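Carboxylesterase YbfK (Bacillus subtilis, PDB 4CCY) hydrolyses carboxylic esters to an alcohol and a carboxylate in vitro, probably as a serine esterase of the alpha/beta hydrolase superfamily. Local coordinates at residues 21-26 and 193-198; 47-52 and 76-81; 146-151 and 288-293. All coordinates share one frame; numbering follows the deposited sequence.

Contact 1: 21-26 and 193-198; sequences YDQSLS and HPLLQR
Leu195 packs against residues 23-26, where helix 12-24 gives way to a 3-10 turn, and its side chain can be followed outward atom by atom. CB lies 3.9 Å from Ser24 OG. CG then stands anti to its own carbonyl carbon (chi1 -67°), which turns the branch toward Gln23 and Ser26. CD1 comes to rest 3.7 Å from Gln23 O and also meets Ser26 OG, while CD2 touches the CB of Gln23. The leucine methyl thus packs against a carbonyl that already has two donors: Ser26 OG donates to Gln23 O at 2.7 Å, nearly in line with the C=O, and Ser26 N adds a backbone bond.

Ser24 OG sits 3.0 Å from Leu195 O, yet its hydrogen bond is with Gln199 OE1, with a weak one to Ala20 O. On the solvent side the Gln23 amide and the Arg198 guanidinium are turned 74° apart and joined through a water, which donates to Gln23 OE1 and accepts a weak bond from Arg198 NH1. His193 is the N-cap of helix 194-205, its ND1 accepting from Leu195 N at 3.1 Å. This is helix-helix packing between the N-terminal helix and one inserted after strand 146-152, where alpha/beta hydrolases commonly carry their lid. Tyr21 and Leu25 touch strand 42-49, while Gln197 packs on helix 175-186.

Contact 2: 47-52 and 76-81; sequences IASGPK and AWSSQF
Ser78 OG, gripped by hydrogen bonds to Ile74 O and to Thr83 OG1, also leans against the CB of Ser49 at 3.5 Å. With OG anti to its carbonyl carbon (chi1 -55°), the hydroxyl lies beside its own backbone N, and from there it reaches back to the preceding helical turn. Ser49 turns its own hydroxyl to Trp28 NE1, so the two serines meet through carbon and oxygen without bonding to each other. The CB of Ser78 faces the backbone of Gly50, 3.8 Å from Gly50 N.

Gly50 and Ser78 have the nearest CA atoms of the two segments. Gly50 CA is 3.3 Å from Ser78 O and 3.7 Å from Phe81 O, a close approach to two carbonyls, and its phi of 90° is one that glycine adopts readily. The chain here leaves strand 42-49 in the central sheet of the alpha/beta hydrolase fold, where that strand pairs antiparallel with strand 82-86; the bend after short helix 74-77 delivers the chain into that second strand, and Ser49 still pairs with Thr83 through the backbone.

Pro51 carries the contact outward along its ring. CD lies 3.3 Å from Ser78 O and 3.8 Å from Phe81 O, and CG approaches Ser79 O at 4.1 Å. No hydrogen bond crosses between the two segments, although Gly50 O is held by Arg82 NH1. The Phe81 side chain leaves in the other direction, its ring meeting that of His124 at about 90° and packing on Leu57.

Contact 3: 146-151 and 288-293; sequences VERAVV and LSFLCG
The Phe290 ring has Arg148 CD over one face, displaced toward the rim, and Ala149 N in its plane at the edge, while Ala149 O and Val150 CG2 approach obliquely. The Arg148 guanidinium has Gly293 over one face: Gly293 C lies 3.5 Å above its plane, and Gly293 O is on that side too. This is helix-on-sheet packing in the alpha/beta hydrolase fold, with helix 280-291 packed against strand 146-152, which runs parallel between strands 123-128 and 236-241.

Phe290 CG is anti to its backbone N (chi1 171°), and this swings the ring from the flank of the helix to the strand. There CE2 meets Ala149 O at 3.4 Å and CD2 meets Val150 CG2 at 3.6 Å, the valine and phenylalanine side chains lying alongside each other and pointing opposite ways. Leu291 CD2 fills in beside them, 4.0 Å from both Val150 CG2 and Arg148 CB. Phe290 also packs on Leu237 of the next strand.

Beyond its CB the arginine runs past the ring and bends at chi3, bringing its CZ 5.0 Å from the ring centroid in an off-centre cation-pi contact, 28° from the ring normal. The bend also turns the head group to the end of the helix. There NH1 donates to Phe290 O over 2.9 Å with a bent N-H...O angle of 139°; Gly293 N donates to the same oxygen from the opposite face of the carbonyl plane.

From the N terminus, helix 12-24 waits until helix 194-205 for its partner, so contact 1 closes a long loop spanning much of the chain. Contact 2 lies wholly within that loop: strand 42-49 is met by the bend at 76-81 after only 23 intervening residues. Contact 3 opens at strand 146-152, before contact 1 has closed, and ends near the C terminus, so these two cross. In space contacts 2 and 3 are neighbours on the same sheet, with Phe81 against Leu291 and Trp77 against Leu288. Contact 1 joins helices 12-24 and 194-205 and touches contact 2 at strand 42-49, but stays about 17 Å from contact 3 at the nearest atoms.

Contact 1: 21-26 and 193-198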
loop_
_atom_site.group_PDB
_atom_site.type_symbol
_atom_site.label_atom_id
_atom_site.label_comp_id
_atom_site.label_asym_id
_atom_site.label_seq_id
_atom_site.Cartn_x
_atom_site.Cartn_y
_atom_site.Cartn_z
ATOM N N TYR B 21 -12.151 -9.891 -7.740
ATOM C CA TYR B 21 -10.828 -9.335 -8.048
ATOM C C TYR B 21 -10.620 -9.291 -9.568
ATOM O O TYR B 21 -10.274 -8.245 -10.123
ATOM C CB TYR B 21 -9.742 -10.190 -7.368
ATOM C CG TYR B 21 -8.332 -9.624 -7.288
ATOM C CD1 TYR B 21 -7.866 -8.656 -8.189
ATOM C CD2 TYR B 21 -7.439 -10.098 -6.328
ATOM C CE1 TYR B 21 -6.575 -8.159 -8.104
ATOM C CE2 TYR B 21 -6.139 -9.611 -6.248
ATOM C CZ TYR B 21 -5.716 -8.640 -7.138
ATOM O OH TYR B 21 -4.431 -8.153 -7.073
ATOM N N ASP B 22 -10.829 -10.422 -10.240
ATOM C CA ASP B 22 -10.707 -10.463 -11.706
ATOM C C ASP B 22 -11.598 -9.432 -12.401
ATOM O O ASP B 22 -11.188 -8.825 -13.393
ATOM C CB ASP B 22 -10.993 -11.858 -12.254
ATOM C CG ASP B 22 -9.892 -12.851 -11.937
ATOM O OD1 ASP B 22 -8.738 -12.438 -11.689
ATOM O OD2 ASP B 22 -10.182 -14.064 -11.940
ATOM N N GLN B 23 -12.806 -9.238 -11.877
ATOM C CA GLN B 23 -13.711 -8.206 -12.397
ATOM C C GLN B 23 -13.190 -6.789 -12.121
ATOM O O GLN B 23 -13.268 -5.932 -12.989
ATOM C CB GLN B 23 -15.139 -8.402 -11.886
ATOM C CG GLN B 23 -15.869 -9.532 -12.603
ATOM C CD GLN B 23 -17.226 -9.851 -12.008
ATOM O OE1 GLN B 23 -17.793 -9.061 -11.253
ATOM N NE2 GLN B 23 -17.762 -11.018 -12.358
ATOM N N SER B 24 -12.622 -6.556 -10.938
ATOM C CA SER B 24 -12.003 -5.256 -10.649
ATOM C C SER B 24 -10.895 -4.944 -11.660
ATOM O O SER B 24 -10.742 -3.805 -12.091
ATOM C CB SER B 24 -11.446 -5.212 -9.230
ATOM O OG SER B 24 -12.488 -5.107 -8.277
ATOM N N LEU B 25 -10.159 -5.974 -12.063
ATOM C CA LEU B 25 -9.057 -5.824 -13.005
ATOM C C LEU B 25 -9.452 -5.393 -14.433
ATOM O O LEU B 25 -8.588 -5.001 -15.210
ATOM C CB LEU B 25 -8.159 -7.073 -12.998
ATOM C CG LEU B 25 -7.279 -7.261 -11.745
ATOM C CD1 LEU B 25 -6.566 -8.607 -11.740
ATOM C CD2 LEU B 25 -6.276 -6.126 -11.598
ATOM N N SER B 26 -10.746 -5.446 -14.764
ATOM C CA SER B 26 -11.245 -4.854 -16.012
ATOM C C SER B 26 -11.070 -3.325 -16.040
ATOM O O SER B 26 -11.184 -2.706 -17.100
ATOM C CB SER B 26 -12.713 -5.225 -16.263
ATOM O OG SER B 26 -13.573 -4.582 -15.334
ATOM N N HIS B 193 -15.402 2.876 -6.593
ATOM C CA HIS B 193 -16.018 2.228 -7.746
ATOM C C HIS B 193 -16.748 0.999 -7.239
ATOM O O HIS B 193 -16.233 0.292 -6.361
ATOM C CB HIS B 193 -14.967 1.829 -8.773
ATOM C CG HIS B 193 -15.545 1.454 -10.119
ATOM N ND1 HIS B 193 -16.168 0.276 -10.341
ATOM C CD2 HIS B 193 -15.582 2.151 -11.323
ATOM C CE1 HIS B 193 -16.583 0.230 -11.616
ATOM N NE2 HIS B 193 -16.221 1.375 -12.217
ATOM N N PRO B 194 -17.959 0.734 -7.765
ATOM C CA PRO B 194 -18.746 -0.434 -7.322
ATOM C C PRO B 194 -17.976 -1.761 -7.348
ATOM O O PRO B 194 -18.170 -2.603 -6.463
ATOM C CB PRO B 194 -19.910 -0.469 -8.322
ATOM C CG PRO B 194 -20.072 0.944 -8.759
ATOM C CD PRO B 194 -18.725 1.602 -8.680
ATOM N N LEU B 195 -17.112 -1.942 -8.346
ATOM C CA LEU B 195 -16.291 -3.162 -8.443
ATOM C C LEU B 195 -15.294 -3.308 -7.292
ATOM O O LEU B 195 -15.067 -4.423 -6.800
ATOM C CB LEU B 195 -15.573 -3.239 -9.791
ATOM C CG LEU B 195 -16.438 -3.430 -11.041
ATOM C CD1 LEU B 195 -15.620 -3.189 -12.304
ATOM C CD2 LEU B 195 -17.061 -4.819 -11.053
ATOM N N LEU B 196 -14.706 -2.192 -6.857
ATOM C CA LEU B 196 -13.797 -2.209 -5.705
ATOM C C LEU B 196 -14.548 -2.431 -4.401
ATOM O O LEU B 196 -14.099 -3.187 -3.543
ATOM C CB LEU B 196 -12.950 -0.938 -5.609
ATOM C CG LEU B 196 -11.474 -1.106 -5.944
ATOM C CD1 LEU B 196 -10.723 0.168 -5.596
ATOM C CD2 LEU B 196 -10.863 -2.306 -5.209
ATOM N N GLN B 197 -15.699 -1.776 -4.283
ATOM C CA GLN B 197 -16.640 -1.998 -3.198
ATOM C C GLN B 197 -16.974 -3.488 -3.053
ATOM O O GLN B 197 -16.858 -4.045 -1.959
ATOM C CB GLN B 197 -17.911 -1.177 -3.439
ATOM C CG GLN B 197 -18.982 -1.308 -2.367
ATOM C CD GLN B 197 -18.762 -0.389 -1.183
ATOM O OE1 GLN B 197 -18.213 0.713 -1.322
ATOM N NE2 GLN B 197 -19.221 -0.822 -0.007
ATOM N N ARG B 198 -17.355 -4.136 -4.152
ATOM C CA ARG B 198 -17.770 -5.538 -4.085
ATOM C C ARG B 198 -16.607 -6.465 -3.760
ATOM O O ARG B 198 -16.770 -7.412 -2.989
ATOM C CB ARG B 198 -18.457 -5.987 -5.368
ATOM C CG ARG B 198 -19.794 -5.314 -5.609
ATOM C CD ARG B 198 -20.633 -6.066 -6.632
ATOM N NE ARG B 198 -21.001 -5.189 -7.741
ATOM C CZ ARG B 198 -20.612 -5.364 -9.003
ATOM N NH1 ARG B 198 -19.868 -6.413 -9.337
ATOM N NH2 ARG B 198 -20.986 -4.500 -9.936
HETATM O O HOH W 1 -17.708 -8.130 -8.910
#

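Contact 2: 47-52 and 76-81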
loop_
_atom_site.group_PDB
_atom_site.type_symbol
_atom_site.label_atom_id
_atom_site.label_comp_id
_atom_site.label_asym_id
_atom_site.label_seq_id
_atom_site.Cartn_x
_atom_site.Cartn_y
_atom_site.Cartn_z
ATOM N N ILE B 47 1.473 -7.714 -10.694
ATOM C CA ILE B 47 0.987 -7.170 -11.972
ATOM C C ILE B 47 1.997 -6.160 -12.526
ATOM O O ILE B 47 2.220 -5.088 -11.934
ATOM C CB ILE B 47 -0.406 -6.513 -11.855
ATOM C CG1 ILE B 47 -1.457 -7.557 -11.470
ATOM C CG2 ILE B 47 -0.800 -5.847 -13.174
ATOM C CD1 ILE B 47 -2.739 -6.969 -10.926
ATOM N N ALA B 48 2.610 -6.525 -13.651
ATOM C CA ALA B 48 3.666 -5.735 -14.276
ATOM C C ALA B 48 3.149 -4.978 -15.490
ATOM O O ALA B 48 2.516 -5.567 -16.380
ATOM C CB ALA B 48 4.841 -6.620 -14.682
ATOM N N SER B 49 3.434 -3.681 -15.522
ATOM C CA SER B 49 3.049 -2.820 -16.647
ATOM C C SER B 49 4.208 -1.902 -17.043
ATOM O O SER B 49 5.173 -1.743 -16.286
ATOM C CB SER B 49 1.823 -1.976 -16.271
ATOM O OG SER B 49 0.763 -2.789 -15.782
ATOM N N GLY B 50 4.101 -1.296 -18.224
ATOM C CA GLY B 50 5.077 -0.302 -18.676
ATOM C C GLY B 50 6.234 -0.896 -19.450
ATOM O O GLY B 50 6.354 -2.122 -19.535
ATOM N N PRO B 51 7.105 -0.032 -20.012
ATOM C CA PRO B 51 8.149 -0.507 -20.921
ATOM C C PRO B 51 9.173 -1.331 -20.168
ATOM O O PRO B 51 9.595 -0.943 -19.072
ATOM C CB PRO B 51 8.772 0.791 -21.479
ATOM C CG PRO B 51 7.801 1.881 -21.132
ATOM C CD PRO B 51 7.159 1.433 -19.849
ATOM N N LYS B 52 9.558 -2.463 -20.751
ATOM C CA LYS B 52 10.378 -3.453 -20.054
ATOM C C LYS B 52 11.770 -2.951 -19.687
ATOM O O LYS B 52 12.396 -3.498 -18.779
ATOM C CB LYS B 52 10.458 -4.758 -20.854
ATOM C CG LYS B 52 9.096 -5.363 -21.163
ATOM C CD LYS B 52 9.181 -6.855 -21.455
ATOM C CE LYS B 52 7.793 -7.483 -21.442
ATOM N NZ LYS B 52 7.843 -8.968 -21.363
ATOM N N ALA B 76 -0.596 6.660 -15.870
ATOM C CA ALA B 76 0.364 7.753 -15.690
ATOM C C ALA B 76 1.743 7.211 -15.296
ATOM O O ALA B 76 2.757 7.620 -15.858
ATOM C CB ALA B 76 -0.137 8.759 -14.666
ATOM N N TRP B 77 1.778 6.260 -14.365
ATOM C CA TRP B 77 3.065 5.795 -13.848
ATOM C C TRP B 77 3.784 4.821 -14.753
ATOM O O TRP B 77 5.021 4.774 -14.767
ATOM C CB TRP B 77 2.953 5.297 -12.401
ATOM C CG TRP B 77 2.472 6.377 -11.452
ATOM C CD1 TRP B 77 2.554 7.763 -11.621
ATOM C CD2 TRP B 77 1.834 6.194 -10.132
ATOM N NE1 TRP B 77 2.009 8.425 -10.547
ATOM C CE2 TRP B 77 1.556 7.543 -9.620
ATOM C CE3 TRP B 77 1.460 5.090 -9.368
ATOM C CZ2 TRP B 77 0.938 7.750 -8.394
ATOM C CZ3 TRP B 77 0.851 5.311 -8.130
ATOM C CH2 TRP B 77 0.592 6.609 -7.656
ATOM N N SER B 78 3.031 4.068 -15.551
ATOM C CA SER B 78 3.625 3.055 -16.429
ATOM C C SER B 78 4.018 3.629 -17.776
ATOM O O SER B 78 4.463 2.906 -18.675
ATOM C CB SER B 78 2.685 1.865 -16.589
ATOM O OG SER B 78 2.350 1.364 -15.305
ATOM N N SER B 79 3.856 4.941 -17.896
ATOM C CA SER B 79 4.319 5.679 -19.042
ATOM C C SER B 79 5.839 5.777 -19.002
ATOM O O SER B 79 6.488 5.620 -20.024
ATOM C CB SER B 79 3.697 7.075 -19.046
ATOM O OG SER B 79 3.920 7.695 -20.290
ATOM N N GLN B 80 6.401 6.021 -17.818
ATOM C CA GLN B 80 7.842 6.227 -17.670
ATOM C C GLN B 80 8.543 5.172 -16.821
ATOM O O GLN B 80 9.772 5.159 -16.733
ATOM C CB GLN B 80 8.122 7.629 -17.120
ATOM C CG GLN B 80 8.043 8.700 -18.196
ATOM C CD GLN B 80 7.849 10.093 -17.640
ATOM O OE1 GLN B 80 6.718 10.566 -17.529
ATOM N NE2 GLN B 80 8.949 10.761 -17.291
ATOM N N PHE B 81 7.771 4.287 -16.197
ATOM C CA PHE B 81 8.346 3.297 -15.295
ATOM C C PHE B 81 7.878 1.884 -15.619
ATOM O O PHE B 81 6.770 1.681 -16.115
ATOM C CB PHE B 81 8.069 3.667 -13.819
ATOM C CG PHE B 81 8.655 4.998 -13.410
ATOM C CD1 PHE B 81 10.018 5.128 -13.161
ATOM C CD2 PHE B 81 7.847 6.132 -13.302
ATOM C CE1 PHE B 81 10.564 6.356 -12.809
ATOM C CE2 PHE B 81 8.388 7.364 -12.952
ATOM C CZ PHE B 81 9.748 7.481 -12.706
#

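Contact 3: 146-151 and 288-293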
loop_
_atom_site.group_PDB
_atom_site.type_symbol
_atom_site.label_atom_id
_atom_site.label_comp_id
_atom_site.label_asym_id
_atom_site.label_seq_id
_atom_site.Cartn_x
_atom_site.Cartn_y
_atom_site.Cartn_z
ATOM N N VAL B 146 16.643 0.990 -2.375
ATOM C CA VAL B 146 15.650 2.023 -2.640
ATOM C C VAL B 146 16.235 3.202 -3.415
ATOM O O VAL B 146 17.306 3.716 -3.067
ATOM C CB VAL B 146 15.022 2.530 -1.320
ATOM C CG1 VAL B 146 13.927 3.545 -1.592
ATOM C CG2 VAL B 146 14.468 1.361 -0.496
ATOM N N GLU B 147 15.519 3.623 -4.458
ATOM C CA GLU B 147 15.815 4.876 -5.144
ATOM C C GLU B 147 15.097 6.017 -4.424
ATOM O O GLU B 147 15.672 6.637 -3.537
ATOM C CB GLU B 147 15.433 4.808 -6.636
ATOM C CG GLU B 147 16.254 3.819 -7.468
ATOM C CD GLU B 147 17.722 4.209 -7.604
ATOM O OE1 GLU B 147 18.052 5.405 -7.457
ATOM O OE2 GLU B 147 18.562 3.315 -7.857
ATOM N N ARG B 148 13.844 6.268 -4.794
ATOM C CA ARG B 148 12.987 7.251 -4.129
ATOM C C ARG B 148 11.721 6.564 -3.617
ATOM O O ARG B 148 11.238 5.615 -4.230
ATOM C CB ARG B 148 12.619 8.402 -5.087
ATOM C CG ARG B 148 13.821 9.143 -5.664
ATOM C CD ARG B 148 13.459 10.541 -6.178
ATOM N NE ARG B 148 14.546 11.476 -5.877
ATOM C CZ ARG B 148 14.414 12.786 -5.732
ATOM N NH1 ARG B 148 13.231 13.375 -5.857
ATOM N NH2 ARG B 148 15.484 13.515 -5.454
ATOM N N ALA B 149 11.189 7.045 -2.499
ATOM C CA ALA B 149 10.049 6.412 -1.858
ATOM C C ALA B 149 8.880 7.367 -1.680
ATOM O O ALA B 149 9.074 8.515 -1.285
ATOM C CB ALA B 149 10.466 5.829 -0.516
ATOM N N VAL B 150 7.676 6.869 -1.954
ATOM C CA VAL B 150 6.442 7.641 -1.851
ATOM C C VAL B 150 5.525 6.957 -0.841
ATOM O O VAL B 150 5.197 5.774 -0.983
ATOM C CB VAL B 150 5.711 7.791 -3.213
ATOM C CG1 VAL B 150 4.403 8.567 -3.049
ATOM C CG2 VAL B 150 6.597 8.495 -4.237
ATOM N N VAL B 151 5.127 7.699 0.186
ATOM C CA VAL B 151 4.311 7.155 1.267
ATOM C C VAL B 151 3.013 7.960 1.339
ATOM O O VAL B 151 3.033 9.148 1.666
ATOM C CB VAL B 151 5.059 7.231 2.610
ATOM C CG1 VAL B 151 4.196 6.725 3.747
ATOM C CG2 VAL B 151 6.380 6.469 2.546
ATOM N N LEU B 288 4.901 11.493 -10.189
ATOM C CA LEU B 288 5.786 11.558 -11.356
ATOM C C LEU B 288 6.835 12.655 -11.211
ATOM O O LEU B 288 8.013 12.444 -11.506
ATOM C CB LEU B 288 4.989 11.777 -12.641
ATOM C CG LEU B 288 4.359 10.573 -13.335
ATOM C CD1 LEU B 288 3.534 11.074 -14.520
ATOM C CD2 LEU B 288 5.431 9.579 -13.786
ATOM N N SER B 289 6.405 13.827 -10.754
ATOM C CA SER B 289 7.324 14.938 -10.511
ATOM C C SER B 289 8.404 14.513 -9.518
ATOM O O SER B 289 9.597 14.717 -9.761
ATOM C CB SER B 289 6.572 16.162 -9.984
ATOM O OG SER B 289 5.934 16.865 -11.044
ATOM N N PHE B 290 7.974 13.905 -8.411
ATOM C CA PHE B 290 8.888 13.507 -7.354
ATOM C C PHE B 290 9.841 12.402 -7.807
ATOM O O PHE B 290 11.047 12.520 -7.634
ATOM C CB PHE B 290 8.132 13.096 -6.092
ATOM C CG PHE B 290 9.006 12.475 -5.047
ATOM C CD1 PHE B 290 9.836 13.264 -4.261
ATOM C CD2 PHE B 290 9.011 11.099 -4.859
ATOM C CE1 PHE B 290 10.660 12.693 -3.306
ATOM C CE2 PHE B 290 9.822 10.522 -3.897
ATOM C CZ PHE B 290 10.644 11.321 -3.118
ATOM N N LEU B 291 9.299 11.343 -8.403
ATOM C CA LEU B 291 10.121 10.211 -8.839
ATOM C C LEU B 291 11.209 10.577 -9.857
ATOM O O LEU B 291 12.285 9.978 -9.847
ATOM C CB LEU B 291 9.250 9.066 -9.365
ATOM C CG LEU B 291 8.422 8.309 -8.315
ATOM C CD1 LEU B 291 7.667 7.141 -8.937
ATOM C CD2 LEU B 291 9.281 7.835 -7.142
ATOM N N CYS B 292 10.918 11.560 -10.715
ATOM C CA CYS B 292 11.843 12.030 -11.744
ATOM C C CYS B 292 12.752 13.169 -11.271
ATOM O O CYS B 292 13.469 13.763 -12.078
ATOM C CB CYS B 292 11.063 12.468 -12.995
ATOM S SG CYS B 292 10.106 11.138 -13.772
ATOM N N GLY B 293 12.732 13.462 -9.971
ATOM C CA GLY B 293 13.470 14.591 -9.402
ATOM C C GLY B 293 14.898 14.287 -8.991
ATOM O O GLY B 293 15.601 15.164 -8.484
#